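Blo t 1 allergen (Blomia tropicalis, PDB 5JT8) is a mite allergen that probably acts as a papain-like cysteine protease, here with an inhibitory propeptide still joined to the protease part. Local coordinates at residues A[167-172]-A[191-196]; A[239-244]-A[295-300]. All blocks are in the same frame, centred on the assembly; numbering follows the deposited sequence.

Interaction 1 of 2, residues A[167-172]-A[191-196]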
loop_
_atom_site.group_PDB
_atom_site.type_symbol
_atom_site.label_atom_id
_atom_site.label_comp_id
_atom_site.label_asym_id
_atom_site.label_seq_id
_atom_site.Cartn_x
_atom_site.Cartn_y
_atom_site.Cartn_z
ATOM N N ASP A 167 -2.289 12.100 -11.639
ATOM C CA ASP A 167 -2.250 13.360 -12.355
ATOM C C ASP A 167 -3.384 14.300 -12.019
ATOM O O ASP A 167 -3.200 15.510 -12.005
ATOM C CB ASP A 167 -2.244 13.090 -13.845
ATOM C CG ASP A 167 -1.035 12.305 -14.266
ATOM O OD1 ASP A 167 -0.044 12.297 -13.505
ATOM O OD2 ASP A 167 -1.082 11.693 -15.345
ATOM N N CYS A 168 -4.556 13.751 -11.747
ATOM C CA CYS A 168 -5.730 14.588 -11.724
ATOM C C CYS A 168 -6.157 14.947 -10.308
ATOM O O CYS A 168 -7.069 15.751 -10.130
ATOM C CB CYS A 168 -6.858 13.913 -12.495
ATOM S SG CYS A 168 -6.389 13.565 -14.221
ATOM N N THR A 169 -5.489 14.362 -9.312
ATOM C CA THR A 169 -5.634 14.815 -7.925
ATOM C C THR A 169 -4.403 15.615 -7.529
ATOM O O THR A 169 -4.263 16.033 -6.374
ATOM C CB THR A 169 -5.825 13.644 -6.908
ATOM O OG1 THR A 169 -4.627 12.867 -6.823
ATOM C CG2 THR A 169 -6.961 12.749 -7.313
ATOM N N TYR A 170 -3.523 15.834 -8.504
ATOM C CA TYR A 170 -2.318 16.629 -8.311
ATOM C C TYR A 170 -2.665 18.069 -7.927
ATOM O O TYR A 170 -3.303 18.790 -8.703
ATOM C CB TYR A 170 -1.468 16.615 -9.589
ATOM C CG TYR A 170 -0.063 17.149 -9.406
ATOM C CD1 TYR A 170 0.694 16.801 -8.297
ATOM C CD2 TYR A 170 0.511 17.978 -10.349
ATOM C CE1 TYR A 170 1.982 17.277 -8.133
ATOM C CE2 TYR A 170 1.796 18.452 -10.197
ATOM C CZ TYR A 170 2.529 18.100 -9.088
ATOM O OH TYR A 170 3.818 18.581 -8.936
ATOM N N ASN A 171 -2.220 18.481 -6.741
ATOM C CA ASN A 171 -2.581 19.788 -6.171
ATOM C C ASN A 171 -2.353 20.962 -7.130
ATOM O O ASN A 171 -3.202 21.850 -7.242
ATOM C CB ASN A 171 -1.801 20.031 -4.877
ATOM C CG ASN A 171 -2.367 21.181 -4.053
ATOM O OD1 ASN A 171 -3.239 21.922 -4.501
ATOM N ND2 ASN A 171 -1.867 21.329 -2.835
ATOM N N ARG A 172 -1.223 20.956 -7.828
ATOM C CA ARG A 172 -0.918 22.016 -8.803
ATOM C C ARG A 172 -1.914 22.059 -9.967
ATOM O O ARG A 172 -2.126 23.108 -10.573
ATOM C CB ARG A 172 0.496 21.841 -9.355
ATOM C CG ARG A 172 1.601 22.277 -8.412
ATOM C CD ARG A 172 2.666 23.096 -9.169
ATOM N NE ARG A 172 3.720 22.252 -9.716
ATOM C CZ ARG A 172 4.666 22.669 -10.549
ATOM N NH1 ARG A 172 4.703 23.933 -10.949
ATOM N NH2 ARG A 172 5.578 21.813 -10.981
ATOM N N PHE A 191 -10.279 8.511 -3.179
ATOM C CA PHE A 191 -11.684 8.119 -3.139
ATOM C C PHE A 191 -12.581 9.300 -3.454
ATOM O O PHE A 191 -13.581 9.151 -4.143
ATOM C CB PHE A 191 -12.057 7.550 -1.772
ATOM C CG PHE A 191 -11.511 6.189 -1.522
ATOM C CD1 PHE A 191 -11.676 5.177 -2.468
ATOM C CD2 PHE A 191 -10.809 5.921 -0.362
ATOM C CE1 PHE A 191 -11.162 3.920 -2.243
ATOM C CE2 PHE A 191 -10.291 4.660 -0.122
ATOM C CZ PHE A 191 -10.468 3.654 -1.057
ATOM N N LYS A 192 -12.221 10.474 -2.924
ATOM C CA LYS A 192 -12.948 11.712 -3.221
ATOM C C LYS A 192 -13.061 11.909 -4.738
ATOM O O LYS A 192 -14.115 12.267 -5.270
ATOM C CB LYS A 192 -12.246 12.907 -2.571
ATOM C CG LYS A 192 -12.843 14.264 -2.892
ATOM C CD LYS A 192 -12.050 15.407 -2.235
ATOM C CE LYS A 192 -12.117 15.320 -0.713
ATOM N NZ LYS A 192 -11.227 16.330 -0.065
ATOM N N TYR A 193 -11.955 11.673 -5.431
ATOM C CA TYR A 193 -11.917 11.809 -6.872
ATOM C C TYR A 193 -12.804 10.739 -7.518
ATOM O O TYR A 193 -13.476 10.981 -8.516
ATOM C CB TYR A 193 -10.477 11.705 -7.364
ATOM C CG TYR A 193 -10.336 11.915 -8.841
ATOM C CD1 TYR A 193 -10.464 10.846 -9.722
ATOM C CD2 TYR A 193 -10.073 13.183 -9.362
ATOM C CE1 TYR A 193 -10.352 11.028 -11.078
ATOM C CE2 TYR A 193 -9.948 13.379 -10.726
ATOM C CZ TYR A 193 -10.082 12.296 -11.578
ATOM O OH TYR A 193 -9.958 12.467 -12.931
ATOM N N MET A 194 -12.824 9.563 -6.918
ATOM C CA MET A 194 -13.634 8.472 -7.429
ATOM C C MET A 194 -15.128 8.767 -7.285
ATOM O O MET A 194 -15.939 8.304 -8.078
ATOM C CB MET A 194 -13.262 7.179 -6.710
ATOM C CG MET A 194 -11.963 6.590 -7.211
ATOM S SD MET A 194 -11.817 4.906 -6.619
ATOM C CE MET A 194 -10.111 4.906 -6.074
ATOM N N ILE A 195 -15.484 9.568 -6.290
ATOM C CA ILE A 195 -16.868 10.002 -6.126
ATOM C C ILE A 195 -17.240 11.074 -7.128
ATOM O O ILE A 195 -18.224 10.950 -7.863
ATOM C CB ILE A 195 -17.120 10.550 -4.700
ATOM C CG1 ILE A 195 -17.061 9.418 -3.674
ATOM C CG2 ILE A 195 -18.470 11.267 -4.611
ATOM C CD1 ILE A 195 -16.859 9.924 -2.263
ATOM N N ARG A 196 -16.456 12.142 -7.164
ATOM C CA ARG A 196 -16.875 13.318 -7.910
ATOM C C ARG A 196 -16.685 13.160 -9.412
ATOM O O ARG A 196 -17.424 13.748 -10.205
ATOM C CB ARG A 196 -16.115 14.542 -7.403
ATOM C CG ARG A 196 -16.385 14.848 -5.937
ATOM C CD ARG A 196 -15.524 15.997 -5.432
ATOM N NE ARG A 196 -15.685 16.195 -3.994
ATOM C CZ ARG A 196 -14.923 16.994 -3.250
ATOM N NH1 ARG A 196 -13.928 17.684 -3.804
ATOM N NH2 ARG A 196 -15.150 17.099 -1.949
#
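Apolar packing joins Tyr-193, on helix 187-196, to Cys-168 and Thr-169, where helix 162-168 runs out into a turn. The tyrosine reaches across because its CG stands anti to the backbone N (chi1 -177°), which carries the ring away from its own helix. Both partners lie on the same side of the ring's plane and meet it obliquely at its two ends. Near the root, the Thr-169 methyl CG2 rests 3.7 Å from Tyr-193 CB and 3.8 Å from Tyr-193 CD2. At the far end, Cys-168 CB lies 3.6 Å from Tyr-193 CE2 and 3.4 Å from Tyr-193 OH. The Cys-168 carbonyl adds a lesser touch, its O 3.8 Å from Tyr-193 CE2. Two carbons thus support the length of the ring, and the three touching residues are buried.

The polar ends turn to other partners. Tyr-193 OH is hydrogen-bonded to Glu-164 OE2, which ties the ring's tip to helix 162-168 one turn before Cys-168. Thr-169 OG1, set between the backbone N and the carbonyl carbon (chi1 67°), gives its hydrogen to Leu-165 O; that placement leaves CG2 for the tyrosine, so the residue divides its polar and apolar branches.

Cys-168 is also tied covalently, by a disulfide to Cys-214 outside both segments; Cys-168 SG is 4.0 Å from Tyr-193 OH, a grazing approach beside the closer touch of CB.

Phe-191 and Met-194 place the back of helix 187-196 on the central helix 139-154, while Tyr-193 joins it to the end of helix 162-168. These helices, with a disulfide at the end of 162-168, belong to the mainly helical L domain of the papain fold.

Interaction 2 of 2, residues A[239-244]-A[295-300]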
loop_
_atom_site.group_PDB
_atom_site.type_symbol
_atom_site.label_atom_id
_atom_site.label_comp_id
_atom_site.label_asym_id
_atom_site.label_seq_id
_atom_site.Cartn_x
_atom_site.Cartn_y
_atom_site.Cartn_z
ATOM N N ASP A 239 -12.382 -3.429 15.631
ATOM C CA ASP A 239 -13.070 -2.478 14.748
ATOM C C ASP A 239 -12.617 -2.686 13.304
ATOM O O ASP A 239 -13.430 -2.762 12.379
ATOM C CB ASP A 239 -12.808 -1.019 15.173
ATOM C CG ASP A 239 -13.661 -0.594 16.349
ATOM O OD1 ASP A 239 -14.353 -1.465 16.886
ATOM O OD2 ASP A 239 -13.632 0.598 16.754
ATOM N N VAL A 240 -11.303 -2.787 13.125
ATOM C CA VAL A 240 -10.734 -2.934 11.792
ATOM C C VAL A 240 -11.225 -4.220 11.152
ATOM O O VAL A 240 -11.693 -4.187 10.023
ATOM C CB VAL A 240 -9.198 -2.904 11.821
ATOM C CG1 VAL A 240 -8.651 -3.189 10.438
ATOM C CG2 VAL A 240 -8.730 -1.528 12.297
ATOM N N MET A 241 -11.154 -5.337 11.883
ATOM C CA MET A 241 -11.623 -6.637 11.377
ATOM C C MET A 241 -13.101 -6.599 11.024
ATOM O O MET A 241 -13.527 -7.101 9.979
ATOM C CB MET A 241 -11.389 -7.771 12.401
ATOM C CG MET A 241 -9.919 -8.055 12.724
ATOM S SD MET A 241 -9.669 -8.858 14.345
ATOM C CE MET A 241 -10.344 -10.457 14.018
ATOM N N TYR A 242 -13.900 -6.035 11.914
ATOM C CA TYR A 242 -15.306 -5.875 11.598
ATOM C C TYR A 242 -15.560 -4.989 10.357
ATOM O O TYR A 242 -16.428 -5.294 9.524
ATOM C CB TYR A 242 -16.047 -5.296 12.788
ATOM C CG TYR A 242 -17.511 -5.453 12.577
ATOM C CD1 TYR A 242 -18.107 -6.706 12.675
ATOM C CD2 TYR A 242 -18.292 -4.372 12.195
ATOM C CE1 TYR A 242 -19.455 -6.870 12.436
ATOM C CE2 TYR A 242 -19.635 -4.515 11.965
ATOM C CZ TYR A 242 -20.216 -5.762 12.093
ATOM O OH TYR A 242 -21.562 -5.903 11.865
ATOM N N THR A 243 -14.828 -3.879 10.262
ATOM C CA THR A 243 -14.927 -2.996 9.089
ATOM C C THR A 243 -14.599 -3.762 7.811
ATOM O O THR A 243 -15.306 -3.656 6.810
ATOM C CB THR A 243 -13.995 -1.782 9.241
ATOM O OG1 THR A 243 -14.423 -1.015 10.377
ATOM C CG2 THR A 243 -13.981 -0.904 7.955
ATOM N N ILE A 244 -13.549 -4.577 7.871
ATOM C CA ILE A 244 -13.141 -5.390 6.732
ATOM C C ILE A 244 -14.230 -6.380 6.370
ATOM O O ILE A 244 -14.540 -6.571 5.193
ATOM C CB ILE A 244 -11.833 -6.130 7.025
ATOM C CG1 ILE A 244 -10.670 -5.131 7.018
ATOM C CG2 ILE A 244 -11.605 -7.263 6.013
ATOM C CD1 ILE A 244 -9.377 -5.696 7.621
ATOM N N ASP A 295 -1.671 -14.392 15.738
ATOM C CA ASP A 295 -2.656 -13.623 14.977
ATOM C C ASP A 295 -1.979 -12.657 13.986
ATOM O O ASP A 295 -1.056 -11.937 14.359
ATOM C CB ASP A 295 -3.576 -12.840 15.919
ATOM C CG ASP A 295 -4.382 -13.755 16.842
ATOM O OD1 ASP A 295 -4.509 -14.946 16.516
ATOM O OD2 ASP A 295 -4.898 -13.289 17.876
ATOM N N TYR A 296 -2.429 -12.647 12.733
ATOM C CA TYR A 296 -1.821 -11.779 11.727
ATOM C C TYR A 296 -2.833 -11.072 10.844
ATOM O O TYR A 296 -3.993 -11.461 10.761
ATOM C CB TYR A 296 -0.853 -12.573 10.837
ATOM C CG TYR A 296 -1.519 -13.684 10.062
ATOM C CD1 TYR A 296 -2.123 -13.445 8.823
ATOM C CD2 TYR A 296 -1.563 -14.976 10.579
ATOM C CE1 TYR A 296 -2.742 -14.488 8.106
ATOM C CE2 TYR A 296 -2.181 -16.007 9.890
ATOM C CZ TYR A 296 -2.768 -15.764 8.650
ATOM O OH TYR A 296 -3.373 -16.813 7.974
ATOM N N TRP A 297 -2.358 -10.019 10.200
ATOM C CA TRP A 297 -3.095 -9.301 9.179
ATOM C C TRP A 297 -2.676 -9.810 7.803
ATOM O O TRP A 297 -1.521 -10.189 7.610
ATOM C CB TRP A 297 -2.802 -7.809 9.250
ATOM C CG TRP A 297 -3.269 -7.103 10.464
ATOM C CD1 TRP A 297 -2.498 -6.532 11.429
ATOM C CD2 TRP A 297 -4.625 -6.844 10.822
ATOM N NE1 TRP A 297 -3.295 -5.951 12.390
ATOM C CE2 TRP A 297 -4.606 -6.131 12.038
ATOM C CE3 TRP A 297 -5.856 -7.161 10.245
ATOM C CZ2 TRP A 297 -5.766 -5.704 12.662
ATOM C CZ3 TRP A 297 -7.012 -6.750 10.884
ATOM C CH2 TRP A 297 -6.954 -6.025 12.068
ATOM N N ILE A 298 -3.588 -9.793 6.841
ATOM C CA ILE A 298 -3.193 -10.037 5.449
ATOM C C ILE A 298 -3.127 -8.718 4.681
ATOM O O ILE A 298 -4.133 -8.009 4.527
ATOM C CB ILE A 298 -4.145 -10.992 4.731
ATOM C CG1 ILE A 298 -4.393 -12.249 5.584
ATOM C CG2 ILE A 298 -3.582 -11.346 3.358
ATOM C CD1 ILE A 298 -5.530 -13.139 5.070
ATOM N N ILE A 299 -1.928 -8.391 4.211
ATOM C CA ILE A 299 -1.667 -7.112 3.560
ATOM C C ILE A 299 -1.481 -7.258 2.063
ATOM O O ILE A 299 -0.614 -8.004 1.600
ATOM C CB ILE A 299 -0.422 -6.442 4.170
ATOM C CG1 ILE A 299 -0.758 -5.924 5.571
ATOM C CG2 ILE A 299 0.075 -5.291 3.295
ATOM C CD1 ILE A 299 0.408 -5.246 6.260
ATOM N N ARG A 300 -2.308 -6.557 1.299
ATOM C CA ARG A 300 -2.087 -6.469 -0.144
ATOM C C ARG A 300 -1.216 -5.265 -0.469
ATOM O O ARG A 300 -1.617 -4.110 -0.242
ATOM C CB ARG A 300 -3.405 -6.364 -0.902
ATOM C CG ARG A 300 -3.237 -6.016 -2.371
ATOM C CD ARG A 300 -4.585 -5.881 -3.037
ATOM N NE ARG A 300 -4.479 -5.360 -4.398
ATOM C CZ ARG A 300 -4.597 -6.103 -5.494
ATOM N NH1 ARG A 300 -4.814 -7.411 -5.405
ATOM N NH2 ARG A 300 -4.493 -5.537 -6.682
#
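Trp-297 reaches from strand 294-300 to helix 237-247 and puts the outer rim of its six-membered ring between Val-240 and Met-241. With CG anti to its carbonyl carbon (chi1 -66°), the far end of the indole comes up to the helix although the backbones stay well apart, the segment axes approaching no closer than 11.6 Å. Packing is tight at the ring's end: Val-240 CG1 lies 3.7 Å from Trp-297 CH2, and Met-241 CG is likewise 3.7 Å from Trp-297 CH2. These two carbons sit on opposite sides of the ring plane, and both side chains cross the indole at about a right angle. Met-241 SD, the next atom after CG, makes an oblique Met-aromatic contact 5.4 Å from the centroid of the Trp-297 six-membered ring.

A helix laid against a strongly curved, mostly antiparallel sheet, with large apolar side chains between them, belongs to the barrel-like R domain of papain-family proteases. Leu-285 and Trp-288 of strand 281-291 continue this core beside Val-240, Met-241 and Ile-244.

The fit is looser one turn along the helix, where Ile-244 CD1 comes to 4.2 Å from Trp-297 CZ3, on the Val-240 side of the ring plane. Partly exposed residues lie beyond the core. Tyr-242, which does not meet the strand segment, stacks on Tyr-110, while on the strand Tyr-296 meets the ring of Tyr-314 and Asp-295 OD1 is hydrogen-bonded to Thr-290 OG1.

How the interactions relate
Interaction 1 comes first along the chain and closes before interaction 2 opens. Their centres are 27 Å apart and their nearest atoms about 10 Å, with no touch between them. Both fall in the papain-like protease part, but in its two different halves: 167-172 and 191-196 join helix 162-168 to helix 187-196 in the helical domain, whereas 239-244 and 295-300 join helix 237-247 to strand 294-300 of the mixed sheet. Each contact thus belongs to the packing of one domain, one from a helix to the end of another helix and the turn after it, the other from helix to sheet. In this family the substrate cleft lies between the two domains.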